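Local coordinates for NIF3-related protein (Bacillus cereus, PDB 2GX8), which is of uncharacterised function but belongs to the NIF3 family, binding zinc at a conserved dimetal site and carrying an additional domain thought to be regulatory, at residues K271-G282 / G301-V312. Numbering follows the deposited sequence.
Sequences KIGYLQEEMTLG and GKLDDKVRKVAV
Leu275 lies obliquely across Val310, its CG 3.7 Å from Val310 CG2, while its CD1 reaches toward Val307 CG2. Phe284 of helix 281-292 touches Leu275, Val307 and Val310, and Leu281, at the start of that helix, adds its CD1 beside Val307 CG1. On the other face of the sheet, Ile272 CD1 packs against Lys309 CE. Around this apolar centre, strands 271-275 and 306-312 pair antiparallel: Lys271 with Val312 and Gly273 with Val310 exchange two hydrogen bonds each. The pairing resumes at Met279 and Val307 after the chain turns a corner at Gln276 and Glu277. Strand 306-312 also runs parallel to strand 331-335, joining strand 270-280 to the rest of the mixed sheet. Arg308 spans the corner. Bent at chi2 (75°), it brings NH1 to Gln276 O in the guanidinium plane, a weak bond of 3.1 Å, while Leu275 O sits over one face.

Beside Ile272, the Lys309 chain runs alongside Tyr274, with CB 3.3 Å from ring atom CE2; Lys309 NZ bonds chiefly to Lys327 O, and also to Tyr274 OH at 3.1 Å. Glu278 crosses Lys306 at about a right angle, Glu278 OE1 standing 4.0 Å from Lys306 NZ, a long salt bridge. Beyond it, Gly282 N bonds Leu303 O at 2.9 Å, joining the helix start to the 302-305 beta turn. Backbone bonds and Leu275-Val310 packing thus hold the register; the long salt bridge and weak arginine bond probably add only modestly.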
loop_
_atom_site.group_PDB
_atom_site.type_symbol
_atom_site.label_atom_id
_atom_site.label_comp_id
_atom_site.label_asym_id
_atom_site.label_seq_id
_atom_site.Cartn_x
_atom_site.Cartn_y
_atom_site.Cartn_z
ATOM N N LYS C 271 -14.599 -26.400 16.280
ATOM C CA LYS C 271 -14.887 -27.842 16.095
ATOM C C LYS C 271 -16.257 -28.071 15.451
ATOM O O LYS C 271 -17.166 -27.271 15.600
ATOM C CB LYS C 271 -14.849 -28.602 17.439
ATOM C CG LYS C 271 -13.461 -28.648 18.093
ATOM C CD LYS C 271 -12.529 -29.524 17.292
ATOM C CE LYS C 271 -11.092 -29.421 17.789
ATOM N NZ LYS C 271 -10.185 -30.434 17.155
ATOM N N ILE C 272 -16.401 -29.146 14.692
ATOM C CA ILE C 272 -17.696 -29.477 14.146
ATOM C C ILE C 272 -17.905 -30.937 14.472
ATOM O O ILE C 272 -17.009 -31.739 14.247
ATOM C CB ILE C 272 -17.874 -29.101 12.634
ATOM C CG1 ILE C 272 -19.354 -29.276 12.215
ATOM C CG2 ILE C 272 -16.893 -29.838 11.716
ATOM C CD1 ILE C 272 -19.677 -28.781 10.818
ATOM N N GLY C 273 -19.063 -31.255 15.058
ATOM C CA GLY C 273 -19.392 -32.589 15.503
ATOM C C GLY C 273 -20.898 -32.812 15.524
ATOM O O GLY C 273 -21.657 -32.011 14.967
ATOM N N TYR C 274 -21.325 -33.869 16.211
ATOM C CA TYR C 274 -22.740 -34.272 16.253
ATOM C C TYR C 274 -23.340 -34.394 17.641
ATOM O O TYR C 274 -22.736 -34.983 18.535
ATOM C CB TYR C 274 -22.898 -35.632 15.554
ATOM C CG TYR C 274 -22.549 -35.602 14.086
ATOM C CD1 TYR C 274 -21.258 -35.917 13.640
ATOM C CD2 TYR C 274 -23.511 -35.233 13.139
ATOM C CE1 TYR C 274 -20.943 -35.872 12.276
ATOM C CE2 TYR C 274 -23.214 -35.189 11.779
ATOM C CZ TYR C 274 -21.937 -35.500 11.350
ATOM O OH TYR C 274 -21.677 -35.450 9.985
ATOM N N LEU C 275 -24.545 -33.858 17.823
ATOM C CA LEU C 275 -25.239 -34.037 19.094
ATOM C C LEU C 275 -25.555 -35.526 19.278
ATOM O O LEU C 275 -25.523 -36.298 18.314
ATOM C CB LEU C 275 -26.520 -33.199 19.164
ATOM C CG LEU C 275 -26.439 -31.671 19.206
ATOM C CD1 LEU C 275 -27.814 -31.051 19.114
ATOM C CD2 LEU C 275 -25.709 -31.153 20.449
ATOM N N GLN C 276 -25.836 -35.930 20.515
ATOM C CA GLN C 276 -26.208 -37.316 20.828
ATOM C C GLN C 276 -27.612 -37.654 20.267
ATOM O O GLN C 276 -27.881 -38.791 19.838
ATOM C CB GLN C 276 -26.140 -37.540 22.354
ATOM C CG GLN C 276 -26.552 -38.951 22.888
ATOM C CD GLN C 276 -25.518 -40.052 22.623
ATOM O OE1 GLN C 276 -24.463 -39.823 22.012
ATOM N NE2 GLN C 276 -25.817 -41.257 23.099
ATOM N N GLU C 277 -28.509 -36.668 20.299
ATOM C CA GLU C 277 -29.857 -36.808 19.746
ATOM C C GLU C 277 -30.284 -35.514 19.057
ATOM O O GLU C 277 -29.820 -34.432 19.430
ATOM C CB GLU C 277 -30.883 -37.220 20.812
ATOM C CG GLU C 277 -30.969 -38.743 21.067
ATOM C CD GLU C 277 -32.126 -39.144 21.998
ATOM O OE1 GLU C 277 -32.634 -38.273 22.745
ATOM O OE2 GLU C 277 -32.513 -40.339 21.996
ATOM N N GLU C 278 -31.156 -35.649 18.050
ATOM C CA GLU C 278 -31.698 -34.520 17.280
ATOM C C GLU C 278 -32.592 -33.681 18.191
ATOM O O GLU C 278 -33.275 -34.215 19.068
ATOM C CB GLU C 278 -32.506 -35.027 16.073
ATOM C CG GLU C 278 -32.873 -33.977 15.003
ATOM C CD GLU C 278 -33.899 -34.491 13.976
ATOM O OE1 GLU C 278 -35.027 -34.871 14.395
ATOM O OE2 GLU C 278 -33.601 -34.498 12.742
ATOM N N MET C 279 -32.563 -32.368 17.973
ATOM C CA MET C 279 -33.326 -31.382 18.713
ATOM C C MET C 279 -33.709 -30.278 17.749
ATOM O O MET C 279 -33.133 -30.174 16.648
ATOM C CB MET C 279 -32.437 -30.646 19.718
ATOM C CG MET C 279 -31.632 -31.463 20.672
ATOM S SD MET C 279 -30.757 -30.263 21.654
ATOM C CE MET C 279 -29.738 -31.355 22.652
ATOM N N THR C 280 -34.623 -29.412 18.204
ATOM C CA THR C 280 -34.974 -28.231 17.435
ATOM C C THR C 280 -33.938 -27.177 17.806
ATOM O O THR C 280 -33.174 -27.370 18.761
ATOM C CB THR C 280 -36.404 -27.705 17.734
ATOM O OG1 THR C 280 -36.485 -27.205 19.073
ATOM C CG2 THR C 280 -37.473 -28.814 17.518
ATOM N N LEU C 281 -33.907 -26.071 17.062
ATOM C CA LEU C 281 -32.965 -25.001 17.328
ATOM C C LEU C 281 -33.311 -24.403 18.688
ATOM O O LEU C 281 -32.437 -24.174 19.498
ATOM C CB LEU C 281 -33.057 -23.955 16.218
ATOM C CG LEU C 281 -32.160 -22.732 16.243
ATOM C CD1 LEU C 281 -30.672 -23.071 16.342
ATOM C CD2 LEU C 281 -32.452 -21.911 14.998
ATOM N N GLY C 282 -34.609 -24.218 18.950
ATOM C CA GLY C 282 -35.102 -23.678 20.227
ATOM C C GLY C 282 -34.601 -24.413 21.460
ATOM O O GLY C 282 -34.193 -23.771 22.429
ATOM N N GLY C 301 -32.513 -18.048 13.006
ATOM C CA GLY C 301 -33.159 -19.180 12.327
ATOM C C GLY C 301 -34.522 -19.478 12.902
ATOM O O GLY C 301 -34.910 -18.894 13.905
ATOM N N LYS C 302 -35.261 -20.379 12.274
ATOM C CA LYS C 302 -36.553 -20.773 12.794
ATOM C C LYS C 302 -36.368 -21.759 13.948
ATOM O O LYS C 302 -35.866 -22.854 13.749
ATOM C CB LYS C 302 -37.373 -21.398 11.664
ATOM C CG LYS C 302 -37.597 -20.403 10.536
ATOM C CD LYS C 302 -37.890 -21.065 9.195
ATOM C CE LYS C 302 -37.853 -19.991 8.102
ATOM N NZ LYS C 302 -37.569 -20.543 6.755
ATOM N N LEU C 303 -36.807 -21.390 15.146
ATOM C CA LEU C 303 -36.635 -22.222 16.357
ATOM C C LEU C 303 -37.163 -23.649 16.297
ATOM O O LEU C 303 -36.875 -24.458 17.179
ATOM C CB LEU C 303 -37.255 -21.529 17.573
ATOM C CG LEU C 303 -36.877 -20.062 17.754
ATOM C CD1 LEU C 303 -37.477 -19.526 19.053
ATOM C CD2 LEU C 303 -35.383 -19.880 17.767
ATOM N N ASP C 304 -37.935 -23.962 15.271
ATOM C CA ASP C 304 -38.489 -25.315 15.157
ATOM C C ASP C 304 -37.790 -26.221 14.136
ATOM O O ASP C 304 -38.175 -27.371 13.945
ATOM C CB ASP C 304 -40.028 -25.332 15.047
ATOM C CG ASP C 304 -40.587 -24.231 14.156
ATOM O OD1 ASP C 304 -40.175 -23.049 14.304
ATOM O OD2 ASP C 304 -41.497 -24.547 13.341
ATOM N N ASP C 305 -36.716 -25.701 13.538
ATOM C CA ASP C 305 -35.915 -26.455 12.579
ATOM C C ASP C 305 -35.123 -27.509 13.318
ATOM O O ASP C 305 -34.740 -27.314 14.463
ATOM C CB ASP C 305 -34.969 -25.534 11.786
ATOM C CG ASP C 305 -35.687 -24.772 10.661
ATOM O OD1 ASP C 305 -36.898 -25.031 10.416
ATOM O OD2 ASP C 305 -35.036 -23.929 10.007
ATOM N N LYS C 306 -34.896 -28.635 12.670
ATOM C CA LYS C 306 -34.140 -29.701 13.292
ATOM C C LYS C 306 -32.619 -29.477 13.216
ATOM O O LYS C 306 -32.089 -29.043 12.185
ATOM C CB LYS C 306 -34.527 -31.023 12.648
ATOM C CG LYS C 306 -35.987 -31.453 12.902
ATOM C CD LYS C 306 -36.211 -31.607 14.390
ATOM C CE LYS C 306 -37.488 -32.329 14.718
ATOM N NZ LYS C 306 -37.609 -32.458 16.200
ATOM N N VAL C 307 -31.919 -29.719 14.321
ATOM C CA VAL C 307 -30.474 -29.616 14.291
ATOM C C VAL C 307 -29.833 -30.884 14.826
ATOM O O VAL C 307 -30.238 -31.417 15.866
ATOM C CB VAL C 307 -29.894 -28.393 15.030
ATOM C CG1 VAL C 307 -30.442 -27.075 14.452
ATOM C CG2 VAL C 307 -30.121 -28.464 16.528
ATOM N N ARG C 308 -28.811 -31.340 14.099
ATOM C CA ARG C 308 -28.075 -32.544 14.451
ATOM C C ARG C 308 -26.560 -32.277 14.488
ATOM O O ARG C 308 -25.907 -32.586 15.491
ATOM C CB ARG C 308 -28.425 -33.679 13.489
ATOM C CG ARG C 308 -27.562 -34.928 13.637
ATOM C CD ARG C 308 -27.893 -35.782 14.864
ATOM N NE ARG C 308 -27.317 -37.123 14.697
ATOM C CZ ARG C 308 -27.266 -38.049 15.650
ATOM N NH1 ARG C 308 -27.745 -37.786 16.864
ATOM N NH2 ARG C 308 -26.719 -39.233 15.394
ATOM N N LYS C 309 -25.982 -31.743 13.414
ATOM C CA LYS C 309 -24.558 -31.413 13.530
ATOM C C LYS C 309 -24.353 -29.954 13.824
ATOM O O LYS C 309 -24.963 -29.080 13.214
ATOM C CB LYS C 309 -23.668 -31.932 12.401
ATOM C CG LYS C 309 -23.646 -31.177 11.124
ATOM C CD LYS C 309 -22.778 -31.904 10.082
ATOM C CE LYS C 309 -21.311 -32.003 10.467
ATOM N NZ LYS C 309 -20.526 -32.686 9.380
ATOM N N VAL C 310 -23.442 -29.727 14.769
ATOM C CA VAL C 310 -23.161 -28.439 15.341
ATOM C C VAL C 310 -21.713 -28.005 15.138
ATOM O O VAL C 310 -20.784 -28.787 15.339
ATOM C CB VAL C 310 -23.377 -28.524 16.872
ATOM C CG1 VAL C 310 -23.050 -27.206 17.569
ATOM C CG2 VAL C 310 -24.791 -28.993 17.204
ATOM N N ALA C 311 -21.536 -26.743 14.759
ATOM C CA ALA C 311 -20.211 -26.137 14.639
ATOM C C ALA C 311 -20.052 -25.177 15.819
ATOM O O ALA C 311 -20.994 -24.502 16.197
ATOM C CB ALA C 311 -20.077 -25.384 13.299
ATOM N N VAL C 312 -18.894 -25.154 16.450
ATOM C CA VAL C 312 -18.654 -24.148 17.521
ATOM C C VAL C 312 -17.307 -23.487 17.364
ATOM O O VAL C 312 -16.356 -24.129 16.983
ATOM C CB VAL C 312 -18.839 -24.713 18.968
ATOM C CG1 VAL C 312 -18.116 -26.039 19.151
ATOM C CG2 VAL C 312 -18.412 -23.684 20.015
#